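PDB 5KTC: FdhC from Acinetobacter nosocomialis, which transfers an (R)-3-hydroxybutanoyl group from its coenzyme A thioester to the amino group of dTDP-linked 3-amino-3,6-dideoxy-D-galactose. Local coordinates for residues T26-D31 / S96-E101; Y65-R70 / I77-L82; G124-H129 / F162-Y167. All blocks are in the same frame, centred on the assembly; numbering follows the deposited sequence.

Interaction 1 (T26-D31 / S96-E101). With FUH ([[(2~{R},3~{S},5~{R})-5-[5-methyl-2,4-bis(oxidanylidene)pyrimidin-1-yl]-3-oxidanyl-oxolan-2-yl]methoxy-oxidanyl-phosphoryl] [(2~{R},3~{R},4~{S},5~{R},6~{R})-6-methyl-3,5-bis(oxidanyl)-4-[[(3~{R})-3-oxidanylbutanoyl]amino]oxan-2-yl] hydrogen phosphate), chain C.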
loop_
_atom_site.group_PDB
_atom_site.type_symbol
_atom_site.label_atom_id
_atom_site.label_comp_id
_atom_site.label_asym_id
_atom_site.label_seq_id
_atom_site.Cartn_x
_atom_site.Cartn_y
_atom_site.Cartn_z
ATOM N N THR A 26 12.076 -12.130 -4.703
ATOM C CA THR A 26 12.167 -11.894 -6.119
ATOM C C THR A 26 11.726 -10.524 -6.514
ATOM O O THR A 26 12.383 -9.892 -7.297
ATOM C CB THR A 26 11.415 -12.979 -6.890
ATOM O OG1 THR A 26 12.052 -14.233 -6.633
ATOM C CG2 THR A 26 11.433 -12.712 -8.385
ATOM N N LEU A 27 10.611 -10.062 -5.953
ATOM C CA LEU A 27 10.095 -8.754 -6.270
ATOM C C LEU A 27 11.089 -7.653 -5.877
ATOM O O LEU A 27 11.405 -6.797 -6.694
ATOM C CB LEU A 27 8.776 -8.536 -5.528
ATOM C CG LEU A 27 7.967 -7.286 -5.772
ATOM C CD1 LEU A 27 7.396 -7.312 -7.184
ATOM C CD2 LEU A 27 6.846 -7.227 -4.683
ATOM N N ARG A 28 11.558 -7.729 -4.620
ATOM C CA ARG A 28 12.411 -6.686 -4.015
ATOM C C ARG A 28 13.830 -6.633 -4.629
ATOM O O ARG A 28 14.479 -5.582 -4.595
ATOM C CB ARG A 28 12.481 -6.913 -2.534
ATOM C CG ARG A 28 11.180 -6.524 -1.810
ATOM C CD ARG A 28 11.368 -6.615 -0.304
ATOM N NE ARG A 28 12.204 -5.498 0.157
ATOM C CZ ARG A 28 11.776 -4.306 0.570
ATOM N NH1 ARG A 28 10.467 -3.997 0.639
ATOM N NH2 ARG A 28 12.688 -3.362 0.870
ATOM N N ASN A 29 14.273 -7.740 -5.245
ATOM C CA ASN A 29 15.573 -7.817 -5.900
ATOM C C ASN A 29 15.483 -7.650 -7.407
ATOM O O ASN A 29 16.472 -7.879 -8.127
ATOM C CB ASN A 29 16.261 -9.122 -5.495
ATOM C CG ASN A 29 16.774 -9.082 -4.057
ATOM O OD1 ASN A 29 17.838 -8.558 -3.802
ATOM N ND2 ASN A 29 16.023 -9.606 -3.121
ATOM N N ASN A 30 14.301 -7.304 -7.893
ATOM C CA ASN A 30 14.096 -6.913 -9.254
ATOM C C ASN A 30 14.657 -5.504 -9.418
ATOM O O ASN A 30 14.084 -4.526 -8.892
ATOM C CB ASN A 30 12.597 -6.975 -9.592
ATOM C CG ASN A 30 12.295 -6.806 -11.079
ATOM O OD1 ASN A 30 13.039 -6.173 -11.811
ATOM N ND2 ASN A 30 11.151 -7.276 -11.492
ATOM N N ASP A 31 15.747 -5.374 -10.183
ATOM C CA ASP A 31 16.370 -4.075 -10.388
ATOM C C ASP A 31 15.541 -3.140 -11.211
ATOM O O ASP A 31 15.841 -1.998 -11.252
ATOM C CB ASP A 31 17.817 -4.199 -10.952
ATOM C CG ASP A 31 18.781 -4.916 -9.956
ATOM O OD1 ASP A 31 18.642 -4.780 -8.699
ATOM O OD2 ASP A 31 19.674 -5.648 -10.446
ATOM N N SER A 96 6.416 0.164 1.556
ATOM C CA SER A 96 6.790 -1.101 0.921
ATOM C C SER A 96 5.942 -1.420 -0.323
ATOM O O SER A 96 5.502 -2.575 -0.536
ATOM C CB SER A 96 6.813 -2.280 1.897
ATOM O OG SER A 96 7.539 -2.032 3.085
ATOM N N TRP A 97 5.714 -0.396 -1.125
ATOM C CA TRP A 97 4.610 -0.412 -2.088
ATOM C C TRP A 97 5.249 -0.718 -3.423
ATOM O O TRP A 97 5.993 0.127 -3.989
ATOM C CB TRP A 97 3.958 0.917 -2.151
ATOM C CG TRP A 97 2.717 0.993 -2.993
ATOM C CD1 TRP A 97 1.778 0.029 -3.189
ATOM C CD2 TRP A 97 2.272 2.153 -3.703
ATOM N NE1 TRP A 97 0.763 0.534 -3.991
ATOM C CE2 TRP A 97 1.036 1.834 -4.298
ATOM C CE3 TRP A 97 2.812 3.435 -3.893
ATOM C CZ2 TRP A 97 0.344 2.719 -5.097
ATOM C CZ3 TRP A 97 2.111 4.351 -4.695
ATOM C CH2 TRP A 97 0.862 3.980 -5.263
ATOM N N ILE A 98 4.985 -1.922 -3.917
ATOM C CA ILE A 98 5.642 -2.427 -5.112
ATOM C C ILE A 98 4.632 -3.180 -5.969
ATOM O O ILE A 98 3.858 -3.988 -5.460
ATOM C CB ILE A 98 6.810 -3.376 -4.834
ATOM C CG1 ILE A 98 7.780 -2.819 -3.759
ATOM C CG2 ILE A 98 7.594 -3.552 -6.112
ATOM C CD1 ILE A 98 8.713 -3.794 -3.109
ATOM N N LEU A 99 4.636 -2.878 -7.262
ATOM C CA LEU A 99 3.808 -3.634 -8.228
ATOM C C LEU A 99 4.696 -4.107 -9.403
ATOM O O LEU A 99 5.475 -3.303 -9.917
ATOM C CB LEU A 99 2.696 -2.744 -8.742
ATOM C CG LEU A 99 1.550 -2.455 -7.762
ATOM C CD1 LEU A 99 0.650 -1.394 -8.342
ATOM C CD2 LEU A 99 0.721 -3.688 -7.411
ATOM N N ASN A 100 4.548 -5.359 -9.830
ATOM C CA ASN A 100 5.446 -5.880 -10.894
ATOM C C ASN A 100 4.762 -5.736 -12.245
ATOM O O ASN A 100 3.641 -5.213 -12.324
ATOM C CB ASN A 100 5.860 -7.339 -10.622
ATOM C CG ASN A 100 4.708 -8.324 -10.638
ATOM O OD1 ASN A 100 3.664 -8.116 -11.232
ATOM N ND2 ASN A 100 4.891 -9.424 -9.905
ATOM N N GLU A 101 5.427 -6.209 -13.301
ATOM C CA GLU A 101 4.889 -6.174 -14.681
ATOM C C GLU A 101 3.510 -6.747 -14.902
ATOM O O GLU A 101 2.822 -6.313 -15.801
ATOM C CB GLU A 101 5.818 -6.978 -15.612
ATOM C CG GLU A 101 6.499 -6.163 -16.684
ATOM C CD GLU A 101 7.438 -7.021 -17.543
ATOM O OE1 GLU A 101 7.668 -8.211 -17.177
ATOM O OE2 GLU A 101 7.939 -6.518 -18.580
HETATM O O1 FUH C . 6.666 2.798 -0.292
HETATM C C1 FUH C . 6.836 3.895 0.228
HETATM C C2 FUH C . 5.752 4.915 0.348
HETATM C C3 FUH C . 4.669 4.729 -0.683
HETATM O O2 FUH C . 4.951 5.483 -1.889
HETATM C C4 FUH C . 3.349 5.244 -0.168
HETATM N N1 FUH C . 8.056 4.266 0.787
HETATM C C5 FUH C . 9.088 3.254 1.038
HETATM C C6 FUH C . 10.475 3.742 0.578
HETATM O O3 FUH C . 10.724 4.919 1.220
HETATM C C7 FUH C . 11.608 2.830 0.989
HETATM C C8 FUH C . 13.020 3.432 0.799
HETATM O O4 FUH C . 11.498 2.486 2.381
HETATM C C9 FUH C . 9.129 2.934 2.522
HETATM O O5 FUH C . 7.929 2.280 2.963
HETATM C C10 FUH C . 10.218 1.978 2.798
HETATM O O6 FUH C . 9.919 0.782 2.096
HETATM P P1 FUH C . 10.683 -0.561 2.371
HETATM O O7 FUH C . 11.982 -0.635 1.658
HETATM O O8 FUH C . 9.714 -1.632 1.870
HETATM O O9 FUH C . 10.733 -0.887 3.927
HETATM P P2 FUH C . 11.729 -0.413 5.088
HETATM O O10 FUH C . 10.882 0.094 6.203
HETATM O O11 FUH C . 12.651 0.632 4.475
HETATM O O12 FUH C . 12.403 -1.795 5.407
HETATM C C11 FUH C . 12.995 -2.020 6.691
HETATM C C12 FUH C . 14.104 -3.027 6.524
HETATM C C13 FUH C . 15.035 -2.736 5.327
HETATM O O13 FUH C . 16.394 -3.120 5.599
HETATM C C14 FUH C . 14.554 -3.668 4.223
HETATM C C15 FUH C . 14.046 -4.838 5.030
HETATM O O14 FUH C . 13.550 -4.326 6.292
HETATM N N2 FUH C . 12.876 -5.560 4.485
HETATM C C16 FUH C . 11.662 -4.950 4.376
HETATM C C17 FUH C . 10.555 -5.669 3.922
HETATM C C18 FUH C . 9.184 -5.040 3.799
HETATM C C19 FUH C . 10.770 -7.033 3.553
HETATM O O15 FUH C . 9.757 -7.752 3.175
HETATM N N3 FUH C . 11.974 -7.608 3.671
HETATM C C20 FUH C . 12.985 -6.886 4.168
HETATM O O16 FUH C . 14.176 -7.451 4.257
#
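Leu-27 and Ile-98 meet because their first torsions send carbon branches toward one another: in Leu-27, CG swings anti to the backbone nitrogen (chi1 -175°), whereas in Ile-98 the methyl CG2 takes that place and CG1 sits beside the nitrogen (chi1 -48°). CG of Leu-27 consequently rests 3.8 Å from CG2 of Ile-98, the side chains passing each other in opposite directions. The CD1 branch of Leu-27 reaches along the strand to CB of Asn-100, 3.8 Å away, and the two side chains cross at about a right angle. The amide end of Asn-100 is occupied elsewhere, its OD1 accepting from the backbone of His-102.

Arg-28 is the bridge from this apolar contact to the nucleotide sugar. Its CG lies 3.9 Å from CD1 of Ile-98, and a bend at chi3 then turns the guanidinium onto the sugar-linked phosphate of FUH, with P1 in the guanidinium plane at its edge. NH1 of Arg-28 donates to O8 of FUH at 2.8 Å (167°), and NH2 of Arg-28 donates to O7 of FUH at 2.9 Å. C17 of the thymine lies over one face of the same group, offset toward its rim, while Ser-40 OG and Ser-38 O hold NE and NH2.

From the strand, Ser-96 OG gives O8 of FUH a further bond of 2.5 Å, and Ser-96 N reaches the sugar hydroxyl O5 of FUH at 3.0 Å. One residue on, Trp-97 N makes a weak bond of 3.4 Å to the acyl carbonyl O1 of FUH, while Trp-97 O and Leu-99 N bind coenzyme A. The chemistry implies divided tasks: paired donors probably balance phosphate charge, while successive strand backbone groups bind sugar, acyl amide and cofactor, consistent with this strand's role in GNAT enzymes.

Interaction 2 (Y65-R70 / I77-L82). With FUH ([[(2~{R},3~{S},5~{R})-5-[5-methyl-2,4-bis(oxidanylidene)pyrimidin-1-yl]-3-oxidanyl-oxolan-2-yl]methoxy-oxidanyl-phosphoryl] [(2~{R},3~{R},4~{S},5~{R},6~{R})-6-methyl-3,5-bis(oxidanyl)-4-[[(3~{R})-3-oxidanylbutanoyl]amino]oxan-2-yl] hydrogen phosphate), chain C.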
loop_
_atom_site.group_PDB
_atom_site.type_symbol
_atom_site.label_atom_id
_atom_site.label_comp_id
_atom_site.label_asym_id
_atom_site.label_seq_id
_atom_site.Cartn_x
_atom_site.Cartn_y
_atom_site.Cartn_z
ATOM N N TYR A 65 1.000 -6.277 6.732
ATOM C CA TYR A 65 1.772 -6.394 5.491
ATOM C C TYR A 65 1.007 -7.314 4.572
ATOM O O TYR A 65 0.580 -8.375 5.023
ATOM C CB TYR A 65 3.099 -7.032 5.824
ATOM C CG TYR A 65 4.177 -7.084 4.816
ATOM C CD1 TYR A 65 4.157 -6.355 3.648
ATOM C CD2 TYR A 65 5.298 -7.864 5.067
ATOM C CE1 TYR A 65 5.228 -6.402 2.755
ATOM C CE2 TYR A 65 6.374 -7.920 4.186
ATOM C CZ TYR A 65 6.339 -7.186 3.027
ATOM O OH TYR A 65 7.421 -7.237 2.096
ATOM N N PHE A 66 0.778 -6.884 3.334
ATOM C CA PHE A 66 -0.089 -7.560 2.375
ATOM C C PHE A 66 0.594 -7.893 1.057
ATOM O O PHE A 66 1.430 -7.140 0.571
ATOM C CB PHE A 66 -1.324 -6.699 2.037
ATOM C CG PHE A 66 -2.158 -6.322 3.240
ATOM C CD1 PHE A 66 -1.834 -5.235 3.990
ATOM C CD2 PHE A 66 -3.287 -7.030 3.560
ATOM C CE1 PHE A 66 -2.550 -4.862 5.101
ATOM C CE2 PHE A 66 -4.036 -6.706 4.668
ATOM C CZ PHE A 66 -3.685 -5.600 5.452
ATOM N N ILE A 67 0.223 -9.044 0.509
ATOM C CA ILE A 67 0.449 -9.337 -0.896
ATOM C C ILE A 67 -0.757 -8.754 -1.667
ATOM O O ILE A 67 -1.882 -8.881 -1.191
ATOM C CB ILE A 67 0.529 -10.840 -1.189
ATOM C CG1 ILE A 67 1.568 -11.509 -0.301
ATOM C CG2 ILE A 67 0.790 -11.068 -2.657
ATOM C CD1 ILE A 67 2.994 -10.994 -0.461
ATOM N N ILE A 68 -0.444 -8.114 -2.788
ATOM C CA ILE A 68 -1.410 -7.589 -3.711
ATOM C C ILE A 68 -1.576 -8.647 -4.802
ATOM O O ILE A 68 -0.564 -9.097 -5.374
ATOM C CB ILE A 68 -0.975 -6.265 -4.339
ATOM C CG1 ILE A 68 -0.623 -5.191 -3.280
ATOM C CG2 ILE A 68 -2.093 -5.779 -5.267
ATOM C CD1 ILE A 68 0.003 -3.932 -3.874
ATOM N N PHE A 69 -2.821 -8.996 -5.122
ATOM C CA PHE A 69 -3.151 -10.035 -6.114
ATOM C C PHE A 69 -3.991 -9.435 -7.218
ATOM O O PHE A 69 -4.748 -8.537 -6.944
ATOM C CB PHE A 69 -3.972 -11.174 -5.489
ATOM C CG PHE A 69 -3.149 -12.180 -4.761
ATOM C CD1 PHE A 69 -2.844 -12.003 -3.378
ATOM C CD2 PHE A 69 -2.670 -13.313 -5.446
ATOM C CE1 PHE A 69 -2.064 -12.956 -2.715
ATOM C CE2 PHE A 69 -1.888 -14.236 -4.777
ATOM C CZ PHE A 69 -1.589 -14.056 -3.416
ATOM N N ARG A 70 -3.836 -9.942 -8.440
ATOM C CA ARG A 70 -4.823 -9.672 -9.480
ATOM C C ARG A 70 -5.977 -10.694 -9.418
ATOM O O ARG A 70 -5.779 -11.920 -9.287
ATOM C CB ARG A 70 -4.214 -9.431 -10.836
ATOM C CG ARG A 70 -3.615 -10.573 -11.531
ATOM C CD ARG A 70 -2.965 -10.122 -12.804
ATOM N NE ARG A 70 -4.000 -9.888 -13.820
ATOM C CZ ARG A 70 -3.841 -9.162 -14.910
ATOM N NH1 ARG A 70 -2.719 -8.486 -15.120
ATOM N NH2 ARG A 70 -4.858 -9.053 -15.771
ATOM N N ILE A 77 0.927 -9.805 -7.626
ATOM C CA ILE A 77 1.468 -8.697 -8.422
ATOM C C ILE A 77 2.203 -7.648 -7.562
ATOM O O ILE A 77 2.750 -6.736 -8.100
ATOM C CB ILE A 77 0.370 -8.011 -9.233
ATOM C CG1 ILE A 77 -0.796 -7.514 -8.318
ATOM C CG2 ILE A 77 -0.219 -8.986 -10.284
ATOM C CD1 ILE A 77 -1.714 -6.557 -9.067
ATOM N N GLY A 78 2.247 -7.809 -6.233
ATOM C CA GLY A 78 3.028 -6.880 -5.437
ATOM C C GLY A 78 2.836 -6.931 -3.946
ATOM O O GLY A 78 2.317 -7.921 -3.412
ATOM N N THR A 79 3.294 -5.852 -3.277
ATOM C CA THR A 79 3.267 -5.773 -1.861
ATOM C C THR A 79 2.811 -4.425 -1.399
ATOM O O THR A 79 2.941 -3.413 -2.121
ATOM C CB THR A 79 4.641 -6.035 -1.216
ATOM O OG1 THR A 79 5.611 -5.071 -1.670
ATOM C CG2 THR A 79 5.061 -7.402 -1.539
ATOM N N VAL A 80 2.312 -4.374 -0.159
ATOM C CA VAL A 80 2.119 -3.064 0.478
ATOM C C VAL A 80 2.025 -3.252 1.955
ATOM O O VAL A 80 1.619 -4.338 2.414
ATOM C CB VAL A 80 0.890 -2.292 -0.108
ATOM C CG1 VAL A 80 -0.424 -2.954 0.324
ATOM C CG2 VAL A 80 0.937 -0.811 0.273
ATOM N N ARG A 81 2.400 -2.236 2.694
ATOM C CA ARG A 81 2.496 -2.370 4.198
ATOM C C ARG A 81 2.049 -1.143 4.938
ATOM O O ARG A 81 2.355 -0.030 4.528
ATOM C CB ARG A 81 3.947 -2.659 4.556
ATOM C CG ARG A 81 4.249 -3.130 5.967
ATOM C CD ARG A 81 5.644 -3.792 6.069
ATOM N NE ARG A 81 6.687 -2.841 5.742
ATOM C CZ ARG A 81 7.622 -2.256 6.520
ATOM N NH1 ARG A 81 7.834 -2.535 7.803
ATOM N NH2 ARG A 81 8.408 -1.371 5.934
ATOM N N LEU A 82 1.360 -1.369 6.071
ATOM C CA LEU A 82 1.048 -0.397 7.079
ATOM C C LEU A 82 1.854 -0.676 8.321
ATOM O O LEU A 82 1.918 -1.803 8.774
ATOM C CB LEU A 82 -0.409 -0.425 7.501
ATOM C CG LEU A 82 -1.376 0.065 6.432
ATOM C CD1 LEU A 82 -1.451 -0.907 5.260
ATOM C CD2 LEU A 82 -2.702 0.231 7.090
HETATM O O1 FUH C . 6.666 2.798 -0.292
HETATM C C1 FUH C . 6.836 3.895 0.228
HETATM C C2 FUH C . 5.752 4.915 0.348
HETATM C C3 FUH C . 4.669 4.729 -0.683
HETATM O O2 FUH C . 4.951 5.483 -1.889
HETATM C C4 FUH C . 3.349 5.244 -0.168
HETATM N N1 FUH C . 8.056 4.266 0.787
HETATM C C5 FUH C . 9.088 3.254 1.038
HETATM C C6 FUH C . 10.475 3.742 0.578
HETATM O O3 FUH C . 10.724 4.919 1.220
HETATM C C7 FUH C . 11.608 2.830 0.989
HETATM C C8 FUH C . 13.020 3.432 0.799
HETATM O O4 FUH C . 11.498 2.486 2.381
HETATM C C9 FUH C . 9.129 2.934 2.522
HETATM O O5 FUH C . 7.929 2.280 2.963
HETATM C C10 FUH C . 10.218 1.978 2.798
HETATM O O6 FUH C . 9.919 0.782 2.096
HETATM P P1 FUH C . 10.683 -0.561 2.371
HETATM O O7 FUH C . 11.982 -0.635 1.658
HETATM O O8 FUH C . 9.714 -1.632 1.870
HETATM O O9 FUH C . 10.733 -0.887 3.927
HETATM P P2 FUH C . 11.729 -0.413 5.088
HETATM O O10 FUH C . 10.882 0.094 6.203
HETATM O O11 FUH C . 12.651 0.632 4.475
HETATM O O12 FUH C . 12.403 -1.795 5.407
HETATM C C11 FUH C . 12.995 -2.020 6.691
HETATM C C12 FUH C . 14.104 -3.027 6.524
HETATM C C13 FUH C . 15.035 -2.736 5.327
HETATM O O13 FUH C . 16.394 -3.120 5.599
HETATM C C14 FUH C . 14.554 -3.668 4.223
HETATM C C15 FUH C . 14.046 -4.838 5.030
HETATM O O14 FUH C . 13.550 -4.326 6.292
HETATM N N2 FUH C . 12.876 -5.560 4.485
HETATM C C16 FUH C . 11.662 -4.950 4.376
HETATM C C17 FUH C . 10.555 -5.669 3.922
HETATM C C18 FUH C . 9.184 -5.040 3.799
HETATM C C19 FUH C . 10.770 -7.033 3.553
HETATM O O15 FUH C . 9.757 -7.752 3.175
HETATM N N3 FUH C . 11.974 -7.608 3.671
HETATM C C20 FUH C . 12.985 -6.886 4.168
HETATM O O16 FUH C . 14.176 -7.451 4.257
HETATM O O HOH W 1 8.070 -5.595 -0.181
#
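Tyr-65 and Arg-81 form a non-hydrogen-bonded pair in an antiparallel beta hairpin that carries a classic beta bulge, and their side chains illustrate how such a sheet face can build a nucleotide pocket. Tyr-65 is the one to follow. Its CB and CG lie against CD of Arg-81, which stands 4.0 Å from the centroid of the Tyr-65 ring, a CH-pi contact over the face. At the ring edge CD1 of Tyr-65 comes 3.5 Å from Val-80 O. CE1 of Tyr-65 touches CB of Thr-79 at 4.0 Å, while CE2 and CZ come near O15 and the methyl C18 of FUH. At the tip, OH of Tyr-65 donates to the thymine carbonyl O15 of FUH at 2.6 Å and accepts a bond from a water, which also donates to OG1 of Thr-79; Ser-96 O is the stronger partner of that hydroxyl.

Past the ring, the bend at chi3 carries the Arg-81 guanidinium to the thymidine-linked phosphate (P2), where NH2 of Arg-81 meets O10 of FUH in plane at 2.9 Å. Its other nitrogens are steadied by Glu-63 and Ser-96 OG. On the reverse face Phe-66, Ile-68, Val-80 and Leu-82 pack together. In the bulge Ile-77 and Gly-78 both face Ile-68, whose O takes Ile-77 N at 2.8 Å and, less straight, Gly-78 N at 3.2 Å.

Interaction 3 (G124-H129 / F162-Y167)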
loop_
_atom_site.group_PDB
_atom_site.type_symbol
_atom_site.label_atom_id
_atom_site.label_comp_id
_atom_site.label_asym_id
_atom_site.label_seq_id
_atom_site.Cartn_x
_atom_site.Cartn_y
_atom_site.Cartn_z
ATOM N N GLY A 124 -9.191 2.582 12.329
ATOM C CA GLY A 124 -9.446 3.774 13.121
ATOM C C GLY A 124 -8.359 4.815 13.289
ATOM O O GLY A 124 -8.367 5.547 14.251
ATOM N N PHE A 125 -7.402 4.925 12.352
ATOM C CA PHE A 125 -6.397 6.017 12.455
ATOM C C PHE A 125 -6.990 7.323 12.004
ATOM O O PHE A 125 -8.018 7.331 11.320
ATOM C CB PHE A 125 -5.146 5.695 11.614
ATOM C CG PHE A 125 -4.311 4.611 12.205
ATOM C CD1 PHE A 125 -3.363 4.906 13.146
ATOM C CD2 PHE A 125 -4.459 3.333 11.830
ATOM C CE1 PHE A 125 -2.598 3.917 13.726
ATOM C CE2 PHE A 125 -3.677 2.324 12.355
ATOM C CZ PHE A 125 -2.733 2.622 13.300
ATOM N N GLU A 126 -6.304 8.409 12.313
ATOM C CA GLU A 126 -6.672 9.735 11.849
ATOM C C GLU A 126 -5.823 10.328 10.748
ATOM O O GLU A 126 -6.306 11.156 9.990
ATOM C CB GLU A 126 -6.700 10.715 13.033
ATOM C CG GLU A 126 -7.908 10.539 13.964
ATOM C CD GLU A 126 -9.272 10.691 13.273
ATOM O OE1 GLU A 126 -10.089 9.720 13.338
ATOM O OE2 GLU A 126 -9.529 11.771 12.660
ATOM N N GLN A 127 -4.549 9.940 10.693
ATOM C CA GLN A 127 -3.588 10.485 9.719
ATOM C C GLN A 127 -2.693 9.387 9.167
ATOM O O GLN A 127 -2.388 8.454 9.888
ATOM C CB GLN A 127 -2.570 11.395 10.431
ATOM C CG GLN A 127 -2.988 12.734 10.925
ATOM C CD GLN A 127 -1.788 13.726 10.822
ATOM O OE1 GLN A 127 -0.570 13.409 11.120
ATOM N NE2 GLN A 127 -2.118 14.926 10.347
ATOM N N SER A 128 -2.182 9.590 7.940
ATOM C CA SER A 128 -1.250 8.637 7.368
ATOM C C SER A 128 0.004 9.429 7.077
ATOM O O SER A 128 -0.103 10.548 6.670
ATOM C CB SER A 128 -1.787 8.023 6.101
ATOM O OG SER A 128 -0.909 6.988 5.749
ATOM N N HIS A 129 1.164 8.848 7.363
ATOM C CA HIS A 129 2.454 9.464 7.007
ATOM C C HIS A 129 3.182 8.537 6.055
ATOM O O HIS A 129 3.132 7.345 6.204
ATOM C CB HIS A 129 3.324 9.646 8.254
ATOM C CG HIS A 129 2.723 10.524 9.308
ATOM N ND1 HIS A 129 3.341 10.698 10.527
ATOM C CD2 HIS A 129 1.561 11.245 9.369
ATOM C CE1 HIS A 129 2.611 11.522 11.268
ATOM N NE2 HIS A 129 1.531 11.862 10.599
ATOM N N PHE A 162 -1.397 12.217 4.683
ATOM C CA PHE A 162 -2.670 12.033 3.943
ATOM C C PHE A 162 -3.772 12.009 5.020
ATOM O O PHE A 162 -3.728 11.217 5.925
ATOM C CB PHE A 162 -2.602 10.780 3.055
ATOM C CG PHE A 162 -3.764 10.663 2.115
ATOM C CD1 PHE A 162 -4.970 10.167 2.546
ATOM C CD2 PHE A 162 -3.654 11.100 0.804
ATOM C CE1 PHE A 162 -6.076 10.148 1.725
ATOM C CE2 PHE A 162 -4.765 11.075 -0.017
ATOM C CZ PHE A 162 -5.963 10.582 0.442
ATOM N N PRO A 163 -4.652 12.997 5.025
ATOM C CA PRO A 163 -5.609 13.080 6.131
ATOM C C PRO A 163 -6.838 12.201 5.878
ATOM O O PRO A 163 -7.219 12.016 4.714
ATOM C CB PRO A 163 -6.031 14.564 6.106
ATOM C CG PRO A 163 -5.933 14.916 4.707
ATOM C CD PRO A 163 -4.724 14.157 4.158
ATOM N N LYS A 164 -7.436 11.705 6.965
ATOM C CA LYS A 164 -8.669 10.891 6.921
ATOM C C LYS A 164 -9.767 11.626 6.134
ATOM O O LYS A 164 -10.497 11.024 5.425
ATOM C CB LYS A 164 -9.140 10.557 8.343
ATOM C CG LYS A 164 -10.383 9.715 8.403
ATOM C CD LYS A 164 -10.748 9.203 9.784
ATOM C CE LYS A 164 -11.809 8.118 9.642
ATOM N NZ LYS A 164 -12.372 7.795 10.988
ATOM N N SER A 165 -9.853 12.925 6.317
ATOM C CA SER A 165 -10.793 13.787 5.591
ATOM C C SER A 165 -10.687 13.690 4.064
ATOM O O SER A 165 -11.695 13.702 3.353
ATOM C CB SER A 165 -10.648 15.241 6.041
ATOM O OG SER A 165 -9.455 15.802 5.563
ATOM N N LYS A 166 -9.473 13.553 3.550
ATOM C CA LYS A 166 -9.307 13.427 2.136
ATOM C C LYS A 166 -9.726 12.055 1.658
ATOM O O LYS A 166 -10.239 11.904 0.503
ATOM C CB LYS A 166 -7.877 13.697 1.724
ATOM C CG LYS A 166 -7.616 13.593 0.228
ATOM C CD LYS A 166 -8.400 14.594 -0.626
ATOM C CE LYS A 166 -7.949 16.028 -0.371
ATOM N NZ LYS A 166 -8.819 16.989 -1.114
ATOM N N TYR A 167 -9.432 11.038 2.466
ATOM C CA TYR A 167 -9.859 9.672 2.131
ATOM C C TYR A 167 -11.384 9.598 2.004
ATOM O O TYR A 167 -11.897 8.929 1.088
ATOM C CB TYR A 167 -9.368 8.651 3.175
ATOM C CG TYR A 167 -10.276 7.457 3.420
ATOM C CD1 TYR A 167 -10.273 6.350 2.588
ATOM C CD2 TYR A 167 -11.085 7.448 4.524
ATOM C CE1 TYR A 167 -11.105 5.252 2.858
ATOM C CE2 TYR A 167 -11.908 6.413 4.798
ATOM C CZ TYR A 167 -11.937 5.311 3.965
ATOM O OH TYR A 167 -12.837 4.324 4.333
#
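Glu-126 and Lys-164 slant across each other at the edge of the contact, one folded and the other straight. Glu-126 turns back at its second torsion (chi2 -58°), which brings its carboxylate beside the lysine, whose chain is extended from CG. The carboxylate therefore meets the aliphatic shaft as much as the charge: OE1 of Glu-126 lies 3.7 Å from CD of Lys-164 and 3.8 Å from NZ of Lys-164, a long salt bridge. The same CD of Lys-164 comes 3.6 Å from Phe-125 O, a buried carbonyl for which the model has no hydrogen-bond partner.

Beneath this pair the backbones take over. Lys-164 N donates to Glu-126 O at 3.3 Å, just where strand 157-163 gives way to helix 164-173, with Pro-163 at the N-cap position. Ser-128 and Phe-162 follow as an antiparallel hydrogen-bonded pair, with Ser-128 N at 3.0 Å from Phe-162 O and Phe-162 N at 2.9 Å from Ser-128 O. Their CB atoms lie on one face, but the side chains part there. The Phe-162 ring leads away to stack on Tyr-116 and directs an edge at CA of Tyr-167, whereas Ser-128 OG makes a weak bond to Phe-92 O. On the other face, within the same strand, His-129 NE2 donates to Gln-127 OE1 at 2.7 Å, with the acceptor in the imidazole plane.

The contact ties strand 157-163 of the GNAT sheet, as it enters helix 164-173, to strand 127-133, which runs parallel to strand 91-99 on its other side. Gln-127 and His-129 bond through their backbones to Phe-92, and helix 107-122 covers the Ser-128 and Phe-162 face through Tyr-116, while Phe-120 of that helix touches Lys-164 and Tyr-167 at the start of helix 164-173.

From the N terminus, helix 21-28 opens interaction 1, and its loop closes when strand 91-99 arrives. Within that span the chain completes interaction 2, a short hairpin between strands 63-70 and 75-86, so the second contact nests in the first. The two also touch: strands 75-86 and 91-99 are neighbours in the sheet, Asn-100 N lies 2.8 Å from Ile-77 O, and both contacts reach the same nucleotide sugar. Interaction 3 follows in series, crossing neither, and closes a later loop, joining the start of strand 127-133 to the end of strand 157-163 and the first turn of helix 164-173. Centred about 26 Å from the centre of interaction 1, it shares one mixed sheet with both.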